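Local coordinates for Cap5O (Staphylococcus aureus, PDB 3OJO), which probably oxidises UDP-N-acetyl-mannosamine with NAD as cofactor, a dehydrogenase step in the biosynthesis of the capsular polysaccharide, at residues H259-A271 and Y325-A337. Residues are numbered along the deposited sequence; the frame is centred on the assembly and turned at random.
Sequences HQPGPGVGGHCLA and YKGDVDDIRESPA
With CG of Tyr-325 anti to the backbone N (chi1 172°), its ring is laid against the backbone of Val-265 and Gly-266, and the chi1 of Val-265, -179°, sets CG1 beside the phenol, 3.6 Å from Tyr-325 OH. The backbone N of Gly-266 sits over the middle of one face of the Tyr-325 ring, 3.2 Å above its plane, the peptide steeply inclined to the ring, and Gly-266 CA adds a CH-pi contact over the same ring. At the far end of the phenol, His-268 crosses at about a right angle; its CE1 comes 3.6 Å from Tyr-325 CE2, the two ring planes inclined at 58°. The contact joins the glycine-rich GVGGHC loop of the central domain to the UDP-binding domain of this UDP-glucose/GDP-mannose dehydrogenase family member. Cys-269 of that loop is held in a disulfide with Cys-103. One hydrogen bond ties the backbones, from Gly-267 N to Glu-334 O at 3.1 Å. Next along, Pro-336 opens helix 336-346 and packs its ring on the loop, CG 3.6 Å from Gly-264 C, while Ser-335 caps the helix through Phe-338 N. Arg-333 grips Asp-331 OD1 side-on through NE and NH2, with NH2 at 2.8 Å, which leaves NH1 to form a salt bridge with the bound NAD.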
loop_
_atom_site.group_PDB
_atom_site.type_symbol
_atom_site.label_atom_id
_atom_site.label_comp_id
_atom_site.label_asym_id
_atom_site.label_seq_id
_atom_site.Cartn_x
_atom_site.Cartn_y
_atom_site.Cartn_z
ATOM N N HIS B 259 -6.591 -1.459 2.937
ATOM C CA HIS B 259 -6.710 -2.282 4.129
ATOM C C HIS B 259 -7.827 -1.815 5.062
ATOM O O HIS B 259 -8.493 -0.816 4.805
ATOM C CB HIS B 259 -5.339 -2.409 4.848
ATOM C CG HIS B 259 -4.265 -3.071 4.027
ATOM N ND1 HIS B 259 -3.181 -3.704 4.632
ATOM C CD2 HIS B 259 -4.142 -3.188 2.679
ATOM C CE1 HIS B 259 -2.445 -4.175 3.633
ATOM N NE2 HIS B 259 -2.973 -3.870 2.440
ATOM N N GLN B 260 -8.041 -2.570 6.143
ATOM C CA GLN B 260 -9.037 -2.266 7.158
ATOM C C GLN B 260 -8.453 -1.353 8.238
ATOM O O GLN B 260 -7.318 -1.556 8.680
ATOM C CB GLN B 260 -9.594 -3.555 7.800
ATOM C CG GLN B 260 -10.558 -4.343 6.918
ATOM C CD GLN B 260 -11.780 -3.545 6.504
ATOM O OE1 GLN B 260 -11.935 -3.194 5.334
ATOM N NE2 GLN B 260 -12.650 -3.218 7.461
ATOM N N PRO B 261 -9.216 -0.329 8.673
ATOM C CA PRO B 261 -8.728 0.518 9.776
ATOM C C PRO B 261 -8.905 -0.206 11.117
ATOM O O PRO B 261 -9.581 -1.250 11.183
ATOM C CB PRO B 261 -9.613 1.758 9.694
ATOM C CG PRO B 261 -10.880 1.285 9.023
ATOM C CD PRO B 261 -10.582 0.048 8.247
ATOM N N GLY B 262 -8.302 0.341 12.168
ATOM C CA GLY B 262 -8.370 -0.252 13.497
ATOM C C GLY B 262 -7.916 0.659 14.618
ATOM O O GLY B 262 -7.731 1.859 14.425
ATOM N N PRO B 263 -7.702 0.092 15.810
ATOM C CA PRO B 263 -7.282 0.917 16.963
ATOM C C PRO B 263 -5.789 1.275 17.023
ATOM O O PRO B 263 -5.331 1.957 17.944
ATOM C CB PRO B 263 -7.699 0.055 18.158
ATOM C CG PRO B 263 -7.663 -1.351 17.663
ATOM C CD PRO B 263 -7.897 -1.326 16.184
ATOM N N GLY B 264 -5.046 0.807 16.029
ATOM C CA GLY B 264 -3.605 0.975 15.929
ATOM C C GLY B 264 -2.959 -0.321 15.484
ATOM O O GLY B 264 -3.651 -1.248 15.048
ATOM N N VAL B 265 -1.624 -0.380 15.559
ATOM C CA VAL B 265 -0.816 -1.520 15.116
ATOM C C VAL B 265 0.103 -1.958 16.256
ATOM O O VAL B 265 0.566 -1.107 17.009
ATOM C CB VAL B 265 -0.038 -1.205 13.794
ATOM C CG1 VAL B 265 0.791 -2.390 13.321
ATOM C CG2 VAL B 265 -0.983 -0.779 12.684
ATOM N N GLY B 266 0.360 -3.260 16.370
ATOM C CA GLY B 266 1.227 -3.803 17.405
ATOM C C GLY B 266 2.252 -4.792 16.905
ATOM O O GLY B 266 2.583 -4.781 15.720
ATOM N N GLY B 267 2.748 -5.636 17.814
ATOM C CA GLY B 267 3.757 -6.669 17.570
ATOM C C GLY B 267 4.978 -6.266 16.754
ATOM O O GLY B 267 5.729 -5.363 17.138
ATOM N N HIS B 268 5.170 -6.971 15.624
ATOM C CA HIS B 268 6.203 -6.881 14.572
ATOM C C HIS B 268 6.959 -5.549 14.372
ATOM O O HIS B 268 6.411 -4.470 14.617
ATOM C CB HIS B 268 5.587 -7.313 13.226
ATOM C CG HIS B 268 4.310 -6.599 12.882
ATOM N ND1 HIS B 268 3.072 -7.093 13.279
ATOM C CD2 HIS B 268 4.119 -5.446 12.201
ATOM C CE1 HIS B 268 2.176 -6.228 12.826
ATOM N NE2 HIS B 268 2.754 -5.222 12.170
ATOM N N CYS B 269 8.198 -5.641 13.847
ATOM C CA CYS B 269 9.056 -4.496 13.556
ATOM C C CYS B 269 9.360 -4.350 12.060
ATOM O O CYS B 269 9.313 -5.336 11.316
ATOM C CB CYS B 269 10.313 -4.494 14.420
ATOM S SG CYS B 269 11.125 -6.109 14.599
ATOM N N LEU B 270 9.610 -3.100 11.611
ATOM C CA LEU B 270 9.727 -2.734 10.194
ATOM C C LEU B 270 11.103 -2.757 9.509
ATOM O O LEU B 270 12.118 -2.979 10.175
ATOM C CB LEU B 270 9.011 -1.401 9.935
ATOM C CG LEU B 270 7.618 -1.229 10.483
ATOM C CD1 LEU B 270 7.067 0.105 10.067
ATOM C CD2 LEU B 270 6.681 -2.355 10.042
ATOM N N ALA B 271 11.112 -2.514 8.161
ATOM C CA ALA B 271 12.260 -2.462 7.236
ATOM C C ALA B 271 13.192 -1.242 7.478
ATOM O O ALA B 271 13.620 -0.554 6.538
ATOM C CB ALA B 271 11.770 -2.498 5.785
ATOM N N TYR B 325 -3.320 -7.333 20.303
ATOM C CA TYR B 325 -3.286 -6.815 18.930
ATOM C C TYR B 325 -4.003 -7.784 18.008
ATOM O O TYR B 325 -4.969 -7.397 17.357
ATOM C CB TYR B 325 -1.857 -6.506 18.438
ATOM C CG TYR B 325 -1.765 -6.151 16.957
ATOM C CD1 TYR B 325 -2.446 -5.048 16.434
ATOM C CD2 TYR B 325 -0.965 -6.893 16.089
ATOM C CE1 TYR B 325 -2.360 -4.716 15.078
ATOM C CE2 TYR B 325 -0.874 -6.570 14.731
ATOM C CZ TYR B 325 -1.563 -5.472 14.232
ATOM O OH TYR B 325 -1.456 -5.138 12.898
ATOM N N LYS B 326 -3.567 -9.039 17.982
ATOM C CA LYS B 326 -4.210 -10.015 17.129
ATOM C C LYS B 326 -5.340 -10.691 17.897
ATOM O O LYS B 326 -5.314 -10.736 19.129
ATOM C CB LYS B 326 -3.191 -11.036 16.572
ATOM C CG LYS B 326 -2.022 -10.389 15.840
ATOM C CD LYS B 326 -1.059 -11.398 15.255
ATOM C CE LYS B 326 0.246 -10.742 14.854
ATOM N NZ LYS B 326 1.085 -10.380 16.033
ATOM N N GLY B 327 -6.330 -11.176 17.160
ATOM C CA GLY B 327 -7.447 -11.911 17.723
ATOM C C GLY B 327 -7.086 -13.353 18.024
ATOM O O GLY B 327 -6.245 -13.934 17.343
ATOM N N ASP B 328 -7.691 -13.920 19.073
ATOM C CA ASP B 328 -7.530 -15.295 19.551
ATOM C C ASP B 328 -6.095 -15.667 19.962
ATOM O O ASP B 328 -5.714 -16.841 19.940
ATOM C CB ASP B 328 -8.159 -16.303 18.570
ATOM C CG ASP B 328 -9.569 -15.945 18.142
ATOM O OD1 ASP B 328 -9.819 -15.887 16.926
ATOM O OD2 ASP B 328 -10.428 -15.755 19.025
ATOM N N VAL B 329 -5.334 -14.645 20.393
ATOM C CA VAL B 329 -3.964 -14.733 20.891
ATOM C C VAL B 329 -3.946 -14.126 22.315
ATOM O O VAL B 329 -4.816 -13.312 22.631
ATOM C CB VAL B 329 -2.943 -14.105 19.893
ATOM C CG1 VAL B 329 -2.913 -12.584 19.973
ATOM C CG2 VAL B 329 -1.547 -14.686 20.080
ATOM N N ASP B 330 -3.018 -14.586 23.186
ATOM C CA ASP B 330 -2.893 -14.124 24.575
ATOM C C ASP B 330 -1.763 -13.065 24.762
ATOM O O ASP B 330 -1.408 -12.713 25.898
ATOM C CB ASP B 330 -2.728 -15.330 25.535
ATOM C CG ASP B 330 -1.357 -15.994 25.545
ATOM O OD1 ASP B 330 -0.822 -16.228 26.656
ATOM O OD2 ASP B 330 -0.828 -16.300 24.441
ATOM N N ASP B 331 -1.234 -12.556 23.634
ATOM C CA ASP B 331 -0.148 -11.577 23.574
ATOM C C ASP B 331 -0.617 -10.119 23.756
ATOM O O ASP B 331 -1.224 -9.528 22.851
ATOM C CB ASP B 331 0.671 -11.766 22.282
ATOM C CG ASP B 331 2.151 -11.534 22.467
ATOM O OD1 ASP B 331 2.832 -12.441 23.003
ATOM O OD2 ASP B 331 2.636 -10.457 22.066
ATOM N N ILE B 332 -0.335 -9.559 24.950
ATOM C CA ILE B 332 -0.663 -8.187 25.345
ATOM C C ILE B 332 0.531 -7.241 25.044
ATOM O O ILE B 332 0.431 -6.022 25.225
ATOM C CB ILE B 332 -1.085 -8.176 26.842
ATOM C CG1 ILE B 332 -2.082 -7.052 27.141
ATOM C CG2 ILE B 332 0.122 -8.150 27.807
ATOM C CD1 ILE B 332 -2.927 -7.277 28.427
ATOM N N ARG B 333 1.665 -7.833 24.610
ATOM C CA ARG B 333 2.919 -7.158 24.288
ATOM C C ARG B 333 2.729 -6.289 23.063
ATOM O O ARG B 333 2.248 -6.772 22.031
ATOM C CB ARG B 333 4.043 -8.189 24.026
ATOM C CG ARG B 333 4.517 -8.970 25.244
ATOM C CD ARG B 333 5.633 -9.942 24.892
ATOM N NE ARG B 333 5.118 -11.230 24.422
ATOM C CZ ARG B 333 5.865 -12.311 24.214
ATOM N NH1 ARG B 333 7.176 -12.274 24.424
ATOM N NH2 ARG B 333 5.307 -13.440 23.793
ATOM N N GLU B 334 3.113 -5.003 23.180
ATOM C CA GLU B 334 3.017 -3.988 22.123
ATOM C C GLU B 334 1.623 -4.002 21.494
ATOM O O GLU B 334 1.485 -4.220 20.298
ATOM C CB GLU B 334 4.133 -4.187 21.064
ATOM C CG GLU B 334 5.498 -3.686 21.499
ATOM C CD GLU B 334 5.610 -2.178 21.506
ATOM O OE1 GLU B 334 5.743 -1.589 20.408
ATOM O OE2 GLU B 334 5.521 -1.581 22.605
ATOM N N SER B 335 0.590 -3.840 22.330
ATOM C CA SER B 335 -0.815 -3.876 21.929
ATOM C C SER B 335 -1.470 -2.481 21.911
ATOM O O SER B 335 -1.460 -1.766 22.931
ATOM C CB SER B 335 -1.588 -4.825 22.838
ATOM O OG SER B 335 -2.972 -4.538 22.894
ATOM N N PRO B 336 -2.087 -2.088 20.777
ATOM C CA PRO B 336 -2.801 -0.796 20.754
ATOM C C PRO B 336 -4.065 -0.824 21.647
ATOM O O PRO B 336 -4.436 0.192 22.218
ATOM C CB PRO B 336 -3.100 -0.584 19.276
ATOM C CG PRO B 336 -3.166 -1.975 18.690
ATOM C CD PRO B 336 -2.214 -2.816 19.494
ATOM N N ALA B 337 -4.684 -2.015 21.812
ATOM C CA ALA B 337 -5.870 -2.272 22.655
ATOM C C ALA B 337 -5.525 -2.038 24.147
ATOM O O ALA B 337 -6.306 -1.421 24.872
ATOM C CB ALA B 337 -6.357 -3.698 22.445
#